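Long-range contact in alpha-catenin-like protein hmp-1 (Caenorhabditis elegans, PDB 5XA5), which binds beta-catenin, cadherin and actin filaments at cell junctions and is required for cell migration and shape changes during body enclosure and elongation: residues G94-T99 with L131-K136. Numbering follows the deposited sequence.
Sequences GAVQDT and LTAVAK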
# COMPACT_ATOMS: atom_id res chain seq x y z
N GLY A 94 -15.61 -5.74 1.65
CA GLY A 94 -16.91 -6.25 2.04
C GLY A 94 -17.16 -6.05 3.52
O GLY A 94 -18.28 -5.80 3.94
N ALA A 95 -16.10 -6.13 4.32
CA ALA A 95 -16.24 -5.91 5.76
C ALA A 95 -16.59 -4.46 6.05
O ALA A 95 -17.30 -4.17 7.02
CB ALA A 95 -14.97 -6.32 6.48
N VAL A 96 -16.11 -3.54 5.22
CA VAL A 96 -16.49 -2.13 5.33
C VAL A 96 -17.96 -1.95 4.96
O VAL A 96 -18.70 -1.24 5.65
CB VAL A 96 -15.60 -1.22 4.44
CG1 VAL A 96 -16.09 0.22 4.48
CG2 VAL A 96 -14.16 -1.27 4.93
N GLN A 97 -18.40 -2.61 3.89
CA GLN A 97 -19.80 -2.53 3.48
C GLN A 97 -20.72 -3.04 4.58
O GLN A 97 -21.75 -2.43 4.87
CB GLN A 97 -20.01 -3.33 2.19
CG GLN A 97 -21.44 -3.32 1.66
CD GLN A 97 -21.55 -4.08 0.35
OE1 GLN A 97 -21.13 -5.23 0.25
NE2 GLN A 97 -22.09 -3.43 -0.67
N ASP A 98 -20.33 -4.15 5.20
CA ASP A 98 -21.16 -4.78 6.23
C ASP A 98 -21.21 -3.94 7.51
O ASP A 98 -22.30 -3.61 7.99
CB ASP A 98 -20.67 -6.20 6.53
CG ASP A 98 -20.90 -7.16 5.36
OD1 ASP A 98 -21.65 -6.81 4.42
OD2 ASP A 98 -20.34 -8.28 5.39
N THR A 99 -20.05 -3.60 8.07
CA THR A 99 -20.02 -2.77 9.27
C THR A 99 -20.65 -1.42 8.98
O THR A 99 -21.23 -0.78 9.87
CB THR A 99 -18.60 -2.55 9.80
OG1 THR A 99 -17.78 -2.06 8.74
CG2 THR A 99 -18.03 -3.84 10.33
N LEU A 131 -14.84 1.86 11.53
CA LEU A 131 -13.57 2.54 11.26
C LEU A 131 -12.39 1.59 11.44
O LEU A 131 -11.32 1.77 10.83
CB LEU A 131 -13.42 3.79 12.15
CG LEU A 131 -14.48 4.88 11.90
CD1 LEU A 131 -14.14 6.14 12.67
CD2 LEU A 131 -14.61 5.20 10.41
N THR A 132 -12.57 0.55 12.25
CA THR A 132 -11.56 -0.50 12.38
C THR A 132 -11.49 -1.33 11.10
O THR A 132 -10.40 -1.76 10.67
CB THR A 132 -11.87 -1.41 13.58
OG1 THR A 132 -11.67 -0.68 14.79
CG2 THR A 132 -10.96 -2.63 13.58
N ALA A 133 -12.65 -1.57 10.49
CA ALA A 133 -12.69 -2.31 9.22
C ALA A 133 -12.07 -1.47 8.11
O ALA A 133 -11.43 -2.01 7.20
CB ALA A 133 -14.12 -2.70 8.87
N VAL A 134 -12.24 -0.16 8.18
CA VAL A 134 -11.58 0.74 7.23
C VAL A 134 -10.07 0.66 7.42
O VAL A 134 -9.33 0.56 6.44
CB VAL A 134 -12.07 2.20 7.39
CG1 VAL A 134 -11.23 3.14 6.56
CG2 VAL A 134 -13.54 2.28 7.00
N ALA A 135 -9.63 0.67 8.67
CA ALA A 135 -8.20 0.59 8.97
C ALA A 135 -7.59 -0.72 8.48
O ALA A 135 -6.49 -0.72 7.91
CB ALA A 135 -7.97 0.76 10.47
N LYS A 136 -8.30 -1.83 8.68
CA LYS A 136 -7.80 -3.13 8.22
C LYS A 136 -7.70 -3.16 6.70
O LYS A 136 -6.77 -3.75 6.14
CB LYS A 136 -8.68 -4.28 8.73
CG LYS A 136 -8.36 -4.67 10.16
CD LYS A 136 -9.33 -5.68 10.74
CE LYS A 136 -8.98 -5.98 12.19
NZ LYS A 136 -9.94 -6.94 12.82
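A95 and V96 meet A133 where helices 83-112 and 117-165 run side by side in the N-terminal helical bundle of this vinculin/alpha-catenin family protein. The two segments are antiparallel, at 171° between their directions, and their axes approach to 8.6 Å; the closest CA pair, V96 with A133, is 5.4 Å apart. Alanine on both sides is consistent with so near an approach, the methyls A95 CB and A133 CB lying 4.4 Å from each other. V96 is buried and puts its two methyls to different uses. V96 CG1, placed opposite the backbone N, reaches V134 CG2 at 4.1 Å, whereas V96 CG2 rests against the backbone of the other helix, 3.6 Å from A133 O. F65 of helix 51-74 touches both valines; L32 of helix 23-36 and an apolar side chain of another protein's chain also pack on V134. One turn after A95, T99 points its CB toward the second helix, and its chi1 of 52° sets OG1 between the backbone N and carbonyl carbon, facing back along its own helix. There T99 OG1 donates to A95 O at 2.8 Å, with a C=O...donor angle of 140°; T99 N also engages this oxygen, so two donors grip one carbonyl. With a valine at T99, the hydroxyl's bond to A95 O would probably be lost, leaving that carbonyl with the backbone N-H as its remaining donor within the segment. No hydrogen bond joins the two segments; T99 OG1 meets A133 CB by van der Waals contact at 3.7 Å.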